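Local coordinates for mRNA-binding protein PUF3 (Saccharomyces cerevisiae, PDB 3K49) that binds the 3'-UTR of mRNAs encoding mitochondrial proteins and localizes them near mitochondria, and promotes deadenylation and decay of COX17 mRNA, at residues 24-29 with 59-64; 84-87 with 93-96; 157-162 with 194-199. All coordinates share one frame; numbering follows the deposited sequence.

Interaction 1: residues 24-29 with 59-64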
# COMPACT_ATOMS: atom_id res chain seq x y z
N MET A 24 -28.45 3.08 -29.41
CA MET A 24 -29.51 2.73 -28.48
C MET A 24 -29.39 3.56 -27.21
O MET A 24 -28.40 4.25 -26.98
CB MET A 24 -29.43 1.25 -28.13
CG MET A 24 -29.41 0.32 -29.32
SD MET A 24 -29.26 -1.39 -28.77
CE MET A 24 -30.41 -1.41 -27.40
N SER A 25 -30.43 3.47 -26.39
CA SER A 25 -30.38 4.04 -25.05
C SER A 25 -31.07 3.07 -24.11
O SER A 25 -31.63 2.06 -24.53
CB SER A 25 -31.06 5.41 -25.01
OG SER A 25 -32.46 5.29 -25.23
N LEU A 26 -31.05 3.40 -22.83
CA LEU A 26 -31.57 2.51 -21.80
C LEU A 26 -33.03 2.12 -22.00
O LEU A 26 -33.46 1.04 -21.55
CB LEU A 26 -31.35 3.13 -20.42
CG LEU A 26 -29.85 3.27 -20.11
CD1 LEU A 26 -29.62 3.85 -18.72
CD2 LEU A 26 -29.19 1.90 -20.25
N LYS A 27 -33.79 2.98 -22.67
CA LYS A 27 -35.21 2.73 -22.87
C LYS A 27 -35.43 1.63 -23.90
O LYS A 27 -36.51 1.06 -24.00
CB LYS A 27 -35.94 4.01 -23.29
CG LYS A 27 -35.78 4.37 -24.76
CD LYS A 27 -36.09 5.84 -25.00
CE LYS A 27 -35.80 6.26 -26.44
NZ LYS A 27 -35.31 7.67 -26.49
N ASP A 28 -34.40 1.33 -24.68
CA ASP A 28 -34.50 0.34 -25.74
C ASP A 28 -34.36 -1.10 -25.23
O ASP A 28 -34.67 -2.05 -25.95
CB ASP A 28 -33.45 0.63 -26.82
CG ASP A 28 -33.71 1.94 -27.55
OD1 ASP A 28 -34.87 2.15 -27.97
OD2 ASP A 28 -32.78 2.76 -27.71
N ILE A 29 -33.91 -1.25 -23.99
CA ILE A 29 -33.56 -2.57 -23.50
C ILE A 29 -34.44 -3.02 -22.36
O ILE A 29 -34.10 -3.98 -21.67
CB ILE A 29 -32.07 -2.64 -23.04
CG1 ILE A 29 -31.90 -2.03 -21.65
CG2 ILE A 29 -31.17 -1.92 -24.05
CD1 ILE A 29 -30.45 -1.76 -21.28
N GLU A 59 -34.23 4.74 -13.07
CA GLU A 59 -35.26 4.01 -12.34
C GLU A 59 -35.69 2.77 -13.07
O GLU A 59 -35.83 1.70 -12.48
CB GLU A 59 -36.51 4.88 -12.09
CG GLU A 59 -36.33 5.99 -11.06
CD GLU A 59 -37.47 7.01 -11.09
OE1 GLU A 59 -38.65 6.60 -10.90
OE2 GLU A 59 -37.18 8.21 -11.32
N VAL A 60 -35.89 2.90 -14.38
CA VAL A 60 -36.44 1.79 -15.15
C VAL A 60 -35.49 0.61 -15.18
O VAL A 60 -35.92 -0.53 -15.02
CB VAL A 60 -36.88 2.21 -16.57
CG1 VAL A 60 -37.14 0.99 -17.43
CG2 VAL A 60 -38.13 3.07 -16.49
N ILE A 61 -34.20 0.89 -15.38
CA ILE A 61 -33.18 -0.15 -15.29
C ILE A 61 -33.12 -0.75 -13.89
O ILE A 61 -33.14 -1.97 -13.73
CB ILE A 61 -31.78 0.39 -15.63
CG1 ILE A 61 -31.78 1.01 -17.02
CG2 ILE A 61 -30.77 -0.75 -15.56
CD1 ILE A 61 -31.94 -0.00 -18.15
N PHE A 62 -33.07 0.11 -12.87
CA PHE A 62 -32.94 -0.37 -11.50
C PHE A 62 -34.10 -1.24 -11.04
O PHE A 62 -33.89 -2.31 -10.48
CB PHE A 62 -32.77 0.79 -10.52
CG PHE A 62 -32.62 0.36 -9.08
CD1 PHE A 62 -33.73 0.24 -8.26
CD2 PHE A 62 -31.35 0.09 -8.56
CE1 PHE A 62 -33.59 -0.16 -6.93
CE2 PHE A 62 -31.19 -0.30 -7.23
CZ PHE A 62 -32.31 -0.43 -6.41
N ASN A 63 -35.32 -0.77 -11.26
CA ASN A 63 -36.49 -1.51 -10.79
C ASN A 63 -36.62 -2.85 -11.51
O ASN A 63 -37.30 -3.77 -11.05
CB ASN A 63 -37.76 -0.67 -10.93
CG ASN A 63 -37.71 0.59 -10.08
OD1 ASN A 63 -36.86 0.72 -9.19
ND2 ASN A 63 -38.62 1.53 -10.35
N GLU A 64 -35.92 -2.96 -12.63
CA GLU A 64 -35.89 -4.20 -13.39
C GLU A 64 -34.86 -5.20 -12.86
O GLU A 64 -35.11 -6.40 -12.84
CB GLU A 64 -35.62 -3.89 -14.86
CG GLU A 64 -36.03 -4.99 -15.82
CD GLU A 64 -35.37 -4.83 -17.18
OE1 GLU A 64 -34.90 -5.86 -17.75
OE2 GLU A 64 -35.32 -3.69 -17.68

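Interaction 2: residues 84-87 with 93-96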
# COMPACT_ATOMS: atom_id res chain seq x y z
N LYS A 84 -22.20 1.28 -10.31
CA LYS A 84 -22.65 2.55 -10.87
C LYS A 84 -23.91 3.02 -10.19
O LYS A 84 -24.17 4.21 -10.11
CB LYS A 84 -22.86 2.51 -12.38
CG LYS A 84 -21.59 2.45 -13.20
CD LYS A 84 -20.81 3.73 -13.10
CE LYS A 84 -19.36 3.47 -13.43
NZ LYS A 84 -18.88 2.22 -12.74
N PHE A 85 -24.70 2.10 -9.67
CA PHE A 85 -25.86 2.54 -8.92
C PHE A 85 -25.50 3.17 -7.56
O PHE A 85 -26.27 3.99 -7.04
CB PHE A 85 -26.91 1.43 -8.81
CG PHE A 85 -27.82 1.37 -10.01
CD1 PHE A 85 -27.70 0.36 -10.95
CD2 PHE A 85 -28.78 2.36 -10.21
CE1 PHE A 85 -28.52 0.31 -12.07
CE2 PHE A 85 -29.61 2.33 -11.32
CZ PHE A 85 -29.48 1.30 -12.26
N PHE A 86 -24.35 2.81 -6.99
CA PHE A 86 -23.89 3.50 -5.78
C PHE A 86 -23.31 4.88 -6.13
O PHE A 86 -23.45 5.83 -5.38
CB PHE A 86 -22.88 2.66 -4.98
CG PHE A 86 -23.51 1.56 -4.15
CD1 PHE A 86 -23.35 0.21 -4.51
CD2 PHE A 86 -24.27 1.87 -3.03
CE1 PHE A 86 -23.94 -0.79 -3.75
CE2 PHE A 86 -24.87 0.87 -2.27
CZ PHE A 86 -24.70 -0.46 -2.62
N GLU A 87 -22.66 4.96 -7.28
CA GLU A 87 -22.08 6.20 -7.76
C GLU A 87 -23.13 7.20 -8.32
O GLU A 87 -23.08 8.41 -8.05
CB GLU A 87 -21.05 5.86 -8.83
CG GLU A 87 -20.18 7.01 -9.30
CD GLU A 87 -19.01 6.53 -10.15
OE1 GLU A 87 -18.18 7.36 -10.55
OE2 GLU A 87 -18.92 5.31 -10.41
N GLN A 93 -32.46 4.25 -4.04
CA GLN A 93 -31.86 3.09 -4.72
C GLN A 93 -30.68 2.51 -3.95
O GLN A 93 -30.54 1.30 -3.81
CB GLN A 93 -31.46 3.47 -6.15
CG GLN A 93 -32.67 3.56 -7.06
CD GLN A 93 -32.44 4.36 -8.32
OE1 GLN A 93 -31.40 5.00 -8.49
NE2 GLN A 93 -33.41 4.33 -9.21
N LYS A 94 -29.83 3.39 -3.44
CA LYS A 94 -28.73 2.97 -2.61
C LYS A 94 -29.23 2.22 -1.37
O LYS A 94 -28.73 1.14 -1.07
CB LYS A 94 -27.84 4.18 -2.26
CG LYS A 94 -27.08 4.70 -3.47
CD LYS A 94 -25.99 5.68 -3.10
CE LYS A 94 -26.40 7.12 -3.30
NZ LYS A 94 -25.20 8.03 -3.35
N ASN A 95 -30.23 2.77 -0.68
CA ASN A 95 -30.80 2.13 0.51
C ASN A 95 -31.31 0.73 0.20
O ASN A 95 -31.17 -0.19 1.01
CB ASN A 95 -31.95 2.96 1.09
CG ASN A 95 -31.49 4.29 1.66
OD1 ASN A 95 -30.29 4.52 1.84
ND2 ASN A 95 -32.45 5.18 1.94
N THR A 96 -31.90 0.57 -0.97
CA THR A 96 -32.46 -0.71 -1.37
C THR A 96 -31.40 -1.78 -1.55
O THR A 96 -31.60 -2.93 -1.16
CB THR A 96 -33.28 -0.56 -2.67
OG1 THR A 96 -34.46 0.22 -2.39
CG2 THR A 96 -33.67 -1.92 -3.23

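Interaction 3: residues 157-162 with 194-199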
# COMPACT_ATOMS: atom_id res chain seq x y z
N ALA A 157 -12.88 -0.33 5.01
CA ALA A 157 -13.60 -0.01 6.25
C ALA A 157 -12.76 0.91 7.16
O ALA A 157 -13.27 1.89 7.72
CB ALA A 157 -14.01 -1.27 6.98
N ILE A 158 -11.48 0.62 7.30
CA ILE A 158 -10.63 1.50 8.10
C ILE A 158 -10.52 2.93 7.52
O ILE A 158 -10.44 3.91 8.26
CB ILE A 158 -9.21 0.91 8.30
CG1 ILE A 158 -9.29 -0.38 9.11
CG2 ILE A 158 -8.31 1.92 8.99
CD1 ILE A 158 -8.12 -1.25 8.94
N GLU A 159 -10.53 3.03 6.19
CA GLU A 159 -10.41 4.31 5.51
C GLU A 159 -11.69 5.14 5.58
O GLU A 159 -11.63 6.38 5.58
CB GLU A 159 -10.01 4.09 4.04
CG GLU A 159 -8.59 3.60 3.88
CD GLU A 159 -8.35 2.95 2.55
OE1 GLU A 159 -9.16 3.20 1.62
OE2 GLU A 159 -7.37 2.18 2.44
N THR A 160 -12.84 4.47 5.64
CA THR A 160 -14.14 5.15 5.54
C THR A 160 -14.87 5.33 6.87
O THR A 160 -15.82 6.11 6.96
CB THR A 160 -15.10 4.42 4.55
OG1 THR A 160 -15.39 3.10 5.04
CG2 THR A 160 -14.49 4.33 3.14
N ILE A 161 -14.44 4.60 7.91
CA ILE A 161 -15.14 4.66 9.19
C ILE A 161 -14.19 5.07 10.30
O ILE A 161 -13.06 4.59 10.34
CB ILE A 161 -15.81 3.31 9.55
CG1 ILE A 161 -16.74 2.86 8.43
CG2 ILE A 161 -16.59 3.42 10.86
CD1 ILE A 161 -17.14 1.38 8.51
N PRO A 162 -14.63 5.98 11.19
CA PRO A 162 -13.80 6.43 12.31
C PRO A 162 -13.46 5.27 13.23
O PRO A 162 -14.36 4.59 13.71
CB PRO A 162 -14.70 7.43 13.04
CG PRO A 162 -15.62 7.94 11.97
CD PRO A 162 -15.89 6.73 11.11
N LEU A 194 -2.22 1.94 11.80
CA LEU A 194 -1.31 2.97 12.27
C LEU A 194 -1.70 4.36 11.76
O LEU A 194 -1.77 5.29 12.54
CB LEU A 194 0.12 2.65 11.90
CG LEU A 194 0.73 1.44 12.62
CD1 LEU A 194 2.10 1.14 12.04
CD2 LEU A 194 0.81 1.69 14.11
N GLU A 195 -1.97 4.48 10.46
CA GLU A 195 -2.30 5.77 9.85
C GLU A 195 -3.57 6.39 10.44
O GLU A 195 -3.59 7.57 10.76
CB GLU A 195 -2.43 5.64 8.33
CG GLU A 195 -2.78 6.98 7.65
CD GLU A 195 -3.42 6.83 6.26
OE1 GLU A 195 -3.97 7.83 5.72
OE2 GLU A 195 -3.38 5.71 5.70
N PHE A 196 -4.60 5.56 10.61
CA PHE A 196 -5.92 6.01 11.03
C PHE A 196 -6.22 5.80 12.50
O PHE A 196 -7.26 6.24 12.99
CB PHE A 196 -7.00 5.30 10.19
CG PHE A 196 -7.11 5.80 8.77
CD1 PHE A 196 -6.23 5.36 7.79
CD2 PHE A 196 -8.08 6.71 8.41
CE1 PHE A 196 -6.31 5.83 6.49
CE2 PHE A 196 -8.18 7.17 7.10
CZ PHE A 196 -7.29 6.74 6.14
N GLY A 197 -5.34 5.10 13.20
CA GLY A 197 -5.58 4.75 14.60
C GLY A 197 -5.36 5.90 15.57
O GLY A 197 -4.61 6.85 15.28
N SER A 198 -6.01 5.80 16.72
CA SER A 198 -5.76 6.71 17.84
C SER A 198 -4.34 6.49 18.36
O SER A 198 -3.73 5.44 18.11
CB SER A 198 -6.76 6.47 18.97
OG SER A 198 -6.50 5.24 19.65
N SER A 199 -3.83 7.46 19.11
CA SER A 199 -2.50 7.34 19.72
C SER A 199 -2.36 6.06 20.53
O SER A 199 -1.29 5.46 20.58
CB SER A 199 -2.20 8.55 20.60
OG SER A 199 -1.03 8.30 21.36

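Interaction 1: residues 24-29 with 59-64
In Ile61, chi1 (-57°) sets CG1 anti to the carbonyl carbon, and chi2 (-69°) then swings CD1 to Leu26 and Ile29. Ile29 puts CG1 between its backbone N and carbonyl carbon (chi1 80°), and this rotation carries its own CD1 nearer to the helix than its CB direction alone would suggest. The terminal methyls, Ile29 CD1 and Ile61 CD1, meet at 3.9 Å. The Leu26 side chain crosses that of Ile61 at about a right angle: its CB approaches Ile61 CD1 to 3.9 Å, while its CD1 touches Ile61 CG1 at 4.0 Å. Branched aliphatic chains suit a place where one methyl must fit against two neighbours. Cutting Ile61 back to an alanine removes CG1 and CD1, and is likely to open a gap that leaves Leu26 and Ile29 without their shared apolar partner.

The contact sets the 3-10 turn 26-28, in the loop before helix 33-37, on helix 55-65 at the N-terminal end of the PUM-HD, where Pumilio repeat 1 begins. Leu26 also packs on Phe45, Glu49 and Leu50 of helix 40-50, and Ile29 on Ile46. Its own bonds shape the turn: Ser25 N donates to Asp28 OD2 (2.8 Å), and Asp28 N to Ser25 O (2.9 Å). Glu64 OE2 is hydrogen-bonded to Ser33 OG. The Asp28 and Glu64 carboxylates are thus engaged away from the apolar contact, which rests on shape rather than bond direction.

Interaction 2: residues 84-87 with 93-96
Lys94 lays its aliphatic chain against Phe86 and the backbone beside it, and most of the packing between helices 79-88 and 91-101 here is of this kind. Its CG comes to 4.0 Å from Phe86 CD2, the chain crossing the ring at a slant. CG also reaches Phe85 O at 3.7 Å, and CD lies 3.4 Å from Phe86 O. A bend at chi3 (-100°) turns the rest of the chain back along this carbonyl instead of letting it run straight past. Lysine fits because its methylenes pack obliquely by the ring while its ammonium group can still reach a backbone carbonyl.

The polar part is slight. Lys94 NZ gives Phe86 O a weak hydrogen bond of 3.5 Å. Because that carbonyl belongs to the last turns of helix 79-88, the positive charge probably also gains from the partly negative helix end. Gln93 meets the edge of the Phe85 ring, with OE1 near the ring plane and 4.1 Å from CD2; amide and ring stand almost perpendicular, 86° apart. The same OE1 accepts a hydrogen bond from Ser90 N in the short connection, which supplies this buried oxygen with a partner.

The two segments lie in Pumilio repeat 2, on consecutive helices joined by a short connection. The Phe85 ring packs on helix 55-65, against Ile65 and edge-to-face with Phe62. The Phe86 ring lies on Val117 and Ala121 of helix 114-124.

Interaction 3: residues 157-162 with 194-199
A phenylalanine ring packed over the backbone of a helix end joins successive Pumilio repeats here: Phe196, at the close of helix 186-196 in repeat 5, lies against Ile158 and Glu159, near the close of helix 150-160 in repeat 4. Glu159 CA stands over the ring face, 4.2 Å from its centroid and 23° off the ring normal, a CH-pi contact. Ile158 O comes over that same face, 3.7 Å from Phe196 CD2. A flat aromatic suits this place, since its face can lie against backbone atoms such as Glu159 CA and Ile158 O.

Side chains extend the contact. Ile158 CG2 sits 3.8 Å from Phe196 CB, because the isoleucine turns this branch anti to its backbone N while CG1 leads away from the ring. Glu159 passes obliquely by the far end of the phenyl group, its CG 4.1 Å from CZ of Phe196, and its carboxylate is tilted 29° from the ring plane. Beyond the ring the chain leaves the helix at Gly197, and Ser198 then takes the N-cap position of helix 199-207.

The charged end of Glu159 has its own mate: OE2 forms a salt bridge with Arg192 NE on helix 186-196. Arg192 also makes a long, weak ion pair with Glu195, and so probably offsets the repulsion between the carboxylates of Glu159 and Glu195, whose OE2 atoms are 6.2 Å apart. Repeat-to-repeat cohesion therefore combines dispersion over the phenyl face with an ionic link, the glutamate contributing to both through its CA and CG on one hand and its carboxylate on the other.

All three contacts lie in the PUM-HD, the RNA-binding domain, in order along its curved array of helices. Interactions 1 and 2 adjoin, with centres about 15 Å apart: Phe62 CZ of helix 55-65 packs 3.6 Å from Gln93 O, and Glu59 CA is likewise 3.6 Å from Gln93 NE2, so one helix faces the turn 24-29 and also helix 91-101. Interaction 3 stands apart, its centre about 25 Å from that of interaction 2 and 39 Å from that of interaction 1. Nearest atoms lie about 6 Å from the bound RNA in interactions 2 and 3, but about 14 Å away in interaction 1.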